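Local coordinates for acyl-ACP thioesterase (Bacteroides thetaiotaomicron, PDB 2ESS), which probably hydrolyses fatty acyl-ACP thioesters to release free fatty acids, and binds calcium, at residues Y206-Y211 and E238-S243; T59-R64 and A115-N120. All coordinates share one frame; numbering follows the deposited sequence. Where two conformers were deposited one is given.

Overall arrangement
Following the chain from the N terminus, interaction 2 closes first: strand 58-69 pairs with strand 106-118, and the 50 residues between T59-R64 and A115-N120 include strands 78-88 and 92-100. Interaction 1 opens only afterwards, where the exit of strand 199-206 meets strand 238-247 across a 26-residue connection that holds strands 215-224 and 227-234, so the two contacts stand in series and neither encloses nor crosses the other. They fall in the N-terminal and C-terminal hot-dog regions respectively, yet share one antiparallel sheet, in which strands 58-69 and 199-206 are neighbours. The seam is direct: Y206 N lies 2.9 Å from S63 O, a probable hydrogen bond, and Y206 CB packs on L62 O.

Interaction 1: Y206-Y211 and E238-S243; sequences YVAESY and EVVCRS
Y206 and C241 face each other as an antiparallel non-hydrogen-bonded pair, with CA atoms 4.6 Å apart, where strand 199-206 ends beside strand 238-247. On the second strand V240 and C241 both lie opposite V232 of the neighbouring strand 227-234, which defines a classic beta bulge in this C-terminal hot-dog domain. At the bulge the V240 carbonyl is presented to the residues following Y206 and receives two consecutive amides. V207 N reaches V240 O at 2.8 Å, from a position 40° out of the carbonyl plane, and A208 N reaches V240 O at 3.1 Å. Both donors come from the same face of that plane, so one oxygen grips the chain as it leaves the sheet.

The side chain of V207 points to the strand and sets its two methyls against different residues. V207 CG1, anti to the backbone N (chi1 -177°), rests 3.6 Å from V239 O, while CG2 stands anti to the carbonyl carbon. There V207 CG2 sits over one face of the R242 guanidinium, 3.7 Å from R242 NH2, and also meets V239 CG1 at 4.1 Å. R242 bends at chi3 to reach this place, and its NH1 has a long, weak ion pair with E231. A208 CB lies against the V239 carbonyl oxygen. CB of E209 points away from the strand, and its side chain touches H175, a calcium ligand together with D171; the backbone oxygen of E209 accepts a bond from K234 NZ. The S210 hydroxyl lies against both methyls of V240: S210 OG is 3.3 Å from V240 CG1 and 3.6 Å from V240 CG2, while hydrogen bonding to Y181 OH.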
# COMPACT_ATOMS: atom_id res chain seq x y z
N TYR A 206 -8.16 2.20 18.36
CA TYR A 206 -7.72 3.51 17.86
C TYR A 206 -8.20 4.50 18.87
O TYR A 206 -9.40 4.70 19.06
CB TYR A 206 -8.30 3.80 16.46
CG TYR A 206 -7.71 2.89 15.42
CD1 TYR A 206 -6.43 3.13 14.91
CD2 TYR A 206 -8.40 1.77 14.98
CE1 TYR A 206 -5.84 2.27 13.99
CE2 TYR A 206 -7.81 0.92 14.04
CZ TYR A 206 -6.56 1.19 13.54
OH TYR A 206 -6.00 0.33 12.62
N VAL A 207 -7.25 5.09 19.58
CA VAL A 207 -7.56 5.90 20.74
C VAL A 207 -7.56 7.41 20.45
O VAL A 207 -8.40 8.14 20.95
CB VAL A 207 -6.60 5.55 21.90
CG1 VAL A 207 -6.95 6.35 23.17
CG2 VAL A 207 -6.63 4.03 22.13
N ALA A 208 -6.59 7.87 19.68
CA ALA A 208 -6.38 9.29 19.45
C ALA A 208 -5.54 9.43 18.20
O ALA A 208 -5.01 8.43 17.68
CB ALA A 208 -5.71 9.93 20.61
N GLU A 209 -5.39 10.66 17.73
CA GLU A 209 -4.76 10.95 16.46
C GLU A 209 -3.34 11.39 16.65
O GLU A 209 -3.00 11.98 17.66
CB GLU A 209 -5.53 12.05 15.69
CG GLU A 209 -6.96 11.72 15.40
CD GLU A 209 -7.18 10.58 14.38
OE1 GLU A 209 -6.21 9.89 13.97
OE2 GLU A 209 -8.35 10.36 13.97
N SER A 210 -2.51 11.07 15.65
CA SER A 210 -1.13 11.55 15.53
C SER A 210 -1.01 12.33 14.24
O SER A 210 -1.70 12.04 13.26
CB SER A 210 -0.15 10.37 15.46
OG SER A 210 -0.21 9.65 16.66
N TYR A 211 -0.08 13.28 14.24
CA TYR A 211 0.12 14.19 13.13
C TYR A 211 1.56 14.09 12.61
O TYR A 211 2.46 13.50 13.26
CB TYR A 211 -0.14 15.61 13.61
CG TYR A 211 -1.50 15.72 14.26
CD1 TYR A 211 -2.64 15.77 13.49
CD2 TYR A 211 -1.63 15.73 15.64
CE1 TYR A 211 -3.91 15.85 14.10
CE2 TYR A 211 -2.88 15.80 16.25
CZ TYR A 211 -4.01 15.86 15.48
OH TYR A 211 -5.24 15.94 16.08
N GLU A 238 0.77 10.48 25.51
CA GLU A 238 -0.61 10.31 25.11
C GLU A 238 -0.78 9.07 24.28
O GLU A 238 -0.19 8.98 23.22
CB GLU A 238 -1.05 11.48 24.28
CG GLU A 238 -0.54 12.78 24.75
CD GLU A 238 -0.79 13.83 23.74
OE1 GLU A 238 -1.92 13.83 23.17
OE2 GLU A 238 0.14 14.63 23.50
N VAL A 239 -1.63 8.15 24.73
CA VAL A 239 -1.87 6.94 23.96
C VAL A 239 -2.64 7.24 22.69
O VAL A 239 -3.71 7.86 22.74
CB VAL A 239 -2.58 5.86 24.77
CG1 VAL A 239 -2.94 4.67 23.90
CG2 VAL A 239 -1.69 5.41 25.95
N VAL A 240 -2.11 6.80 21.55
CA VAL A 240 -2.84 6.93 20.28
C VAL A 240 -3.48 5.62 19.79
O VAL A 240 -4.53 5.65 19.15
CB VAL A 240 -1.99 7.59 19.16
CG1 VAL A 240 -1.65 9.03 19.60
CG2 VAL A 240 -0.73 6.76 18.82
N CYS A 241 -2.84 4.49 20.06
CA CYS A 241 -3.51 3.21 19.79
C CYS A 241 -2.93 2.11 20.63
O CYS A 241 -1.87 2.27 21.22
CB CYS A 241 -3.48 2.87 18.32
SG CYS A 241 -1.90 2.66 17.61
N ARG A 242 -3.67 1.00 20.70
CA ARG A 242 -3.24 -0.22 21.34
C ARG A 242 -3.54 -1.35 20.37
O ARG A 242 -4.41 -1.22 19.47
CB ARG A 242 -3.96 -0.44 22.69
CG ARG A 242 -3.51 0.54 23.75
CD ARG A 242 -4.13 0.31 25.13
NE ARG A 242 -5.40 0.97 25.12
CZ ARG A 242 -5.68 2.13 25.68
NH1 ARG A 242 -4.79 2.81 26.40
NH2 ARG A 242 -6.89 2.60 25.52
N SER A 243 -2.81 -2.45 20.56
CA SER A 243 -2.87 -3.60 19.70
C SER A 243 -2.61 -4.87 20.47
O SER A 243 -1.92 -4.88 21.50
CB SER A 243 -1.86 -3.44 18.54
OG SER A 243 -1.84 -4.57 17.69

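Interaction 2: T59-R64 and A115-N120; sequences TWVLSR and AMINLN
An antiparallel ladder between strands 58-69 and 106-118 sets T59 against I117, W60 against M116 and V61 against A115. The outer two pairs are hydrogen-bonded and the middle one is not, and the short strand segments run at 135° to each other, a marked twist. T59 N donates to I117 O at 2.9 Å, and I117 N returns a bond to T59 O at 3.0 Å. At the other end V61 N meets A115 O at 2.8 Å and A115 N meets V61 O at 2.7 Å. Between them M116 CA-H points to T59 O, and W60 CA-H to A115 O.

Side chains alternate between the faces of the N-terminal hot-dog part of the sheet. On one, W60 and the selenomethionine M116 form a Met-aromatic contact: M116 SE stands 5.2 Å from the centroid of the six-membered ring of W60, 15° off its normal, above the face but at a distance. The touch itself is made by the terminal methyl, M116 CE lying 3.9 Å from W60 CH2 in an oblique approach. The edge of the same indole meets A115 O near the ring plane, W60 NE1 bonds F48 O, and L53 of helix 50-55 touches both W60 and M116.

On the other face T59 and I117 lie side by side. V61 CG2, in the conformer described, packs 3.6 Å from A115 CB and also meets I117 CG2. Beyond the ladder, S63 and R64 both oppose V113 in a classic beta bulge, while past I117 the chain folds into an Asx turn, N118 OD1 accepting from N120 N. The side chain of L119, in that turn, crosses that of T59 at about a right angle. Because T59 places OG1 anti to the backbone N (chi1 -163°), its methyl is the branch that meets L119, and T59 CG2 to L119 CD2 is a tight 3.4 Å.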
# COMPACT_ATOMS: atom_id res chain seq x y z
N THR A 59 -20.14 11.95 11.31
CA THR A 59 -19.24 11.08 10.57
C THR A 59 -19.04 9.77 11.33
O THR A 59 -19.47 9.65 12.47
CB THR A 59 -17.87 11.74 10.23
OG1 THR A 59 -17.25 10.99 9.19
CG2 THR A 59 -16.92 11.76 11.47
N TRP A 60 -18.41 8.81 10.67
CA TRP A 60 -18.05 7.53 11.26
C TRP A 60 -16.60 7.56 11.68
O TRP A 60 -15.77 8.11 10.94
CB TRP A 60 -18.19 6.43 10.22
CG TRP A 60 -19.58 6.11 9.80
CD1 TRP A 60 -20.11 6.26 8.55
CD2 TRP A 60 -20.61 5.51 10.60
NE1 TRP A 60 -21.41 5.81 8.53
CE2 TRP A 60 -21.74 5.32 9.76
CE3 TRP A 60 -20.68 5.08 11.93
CZ2 TRP A 60 -22.93 4.79 10.24
CZ3 TRP A 60 -21.86 4.52 12.39
CH2 TRP A 60 -22.98 4.40 11.55
N VAL A 61 -16.30 6.98 12.84
CA VAL A 61 -14.91 6.79 13.26
C VAL A 61 -14.70 5.36 13.70
O VAL A 61 -15.48 4.81 14.43
CB VAL A 61 -14.46 7.78 14.37
CG1 VAL A 61 -14.34 9.19 13.81
CG2 VAL A 61 -15.41 7.76 15.55
N LEU A 62 -13.61 4.77 13.22
CA LEU A 62 -13.24 3.40 13.54
C LEU A 62 -12.62 3.39 14.92
O LEU A 62 -11.62 4.07 15.16
CB LEU A 62 -12.21 2.86 12.53
CG LEU A 62 -11.68 1.43 12.75
CD1 LEU A 62 -12.83 0.40 12.72
CD2 LEU A 62 -10.62 1.12 11.68
N SER A 63 -13.19 2.56 15.79
CA SER A 63 -12.77 2.46 17.18
C SER A 63 -11.94 1.19 17.42
O SER A 63 -10.91 1.23 18.06
CB SER A 63 -13.99 2.46 18.11
OG SER A 63 -14.79 3.59 17.87
N ARG A 64 -12.44 0.06 16.94
CA ARG A 64 -11.82 -1.24 17.17
C ARG A 64 -11.86 -2.12 15.90
O ARG A 64 -12.81 -2.07 15.13
CB ARG A 64 -12.51 -2.00 18.29
CG ARG A 64 -12.57 -1.35 19.63
CD ARG A 64 -12.92 -2.38 20.76
NE ARG A 64 -13.03 -1.71 22.07
CZ ARG A 64 -11.98 -1.32 22.78
NH1 ARG A 64 -10.73 -1.54 22.36
NH2 ARG A 64 -12.17 -0.70 23.92
N ALA A 115 -17.81 4.34 15.78
CA ALA A 115 -18.64 5.32 16.48
C ALA A 115 -19.20 6.31 15.44
O ALA A 115 -18.62 6.52 14.41
CB ALA A 115 -17.84 6.10 17.54
N MSE A 116 -20.35 6.88 15.72
CA MSE A 116 -20.85 8.04 14.96
C MSE A 116 -20.73 9.30 15.81
O MSE A 116 -21.22 9.32 16.91
CB MSE A 116 -22.28 7.87 14.54
CG MSE A 116 -22.82 9.16 13.96
SE MSE A 116 -24.45 8.93 12.99
CE MSE A 116 -25.08 6.90 13.77
N ILE A 117 -20.06 10.32 15.31
CA ILE A 117 -19.86 11.54 16.09
C ILE A 117 -20.37 12.76 15.34
O ILE A 117 -20.29 12.82 14.10
CB ILE A 117 -18.37 11.76 16.50
CG1 ILE A 117 -17.49 12.09 15.31
CG2 ILE A 117 -17.79 10.52 17.21
CD1 ILE A 117 -16.27 12.88 15.70
N ASN A 118 -20.89 13.71 16.10
CA ASN A 118 -21.25 15.01 15.58
C ASN A 118 -19.98 15.78 15.22
O ASN A 118 -19.03 15.83 16.01
CB ASN A 118 -22.09 15.77 16.60
CG ASN A 118 -22.56 17.10 16.08
OD1 ASN A 118 -21.79 18.02 15.96
ND2 ASN A 118 -23.83 17.18 15.77
N LEU A 119 -19.93 16.36 14.03
CA LEU A 119 -18.71 17.05 13.58
C LEU A 119 -18.48 18.46 14.19
O LEU A 119 -17.38 19.00 14.13
CB LEU A 119 -18.70 17.17 12.06
CG LEU A 119 -18.56 15.91 11.24
CD1 LEU A 119 -18.72 16.30 9.72
CD2 LEU A 119 -17.23 15.17 11.47
N ASN A 120 -19.51 19.08 14.74
CA ASN A 120 -19.31 20.38 15.36
C ASN A 120 -18.68 20.24 16.74
O ASN A 120 -17.73 20.95 17.08
CB ASN A 120 -20.63 21.15 15.50
CG ASN A 120 -20.98 21.97 14.25
OD1 ASN A 120 -20.38 21.80 13.19
ND2 ASN A 120 -21.97 22.84 14.39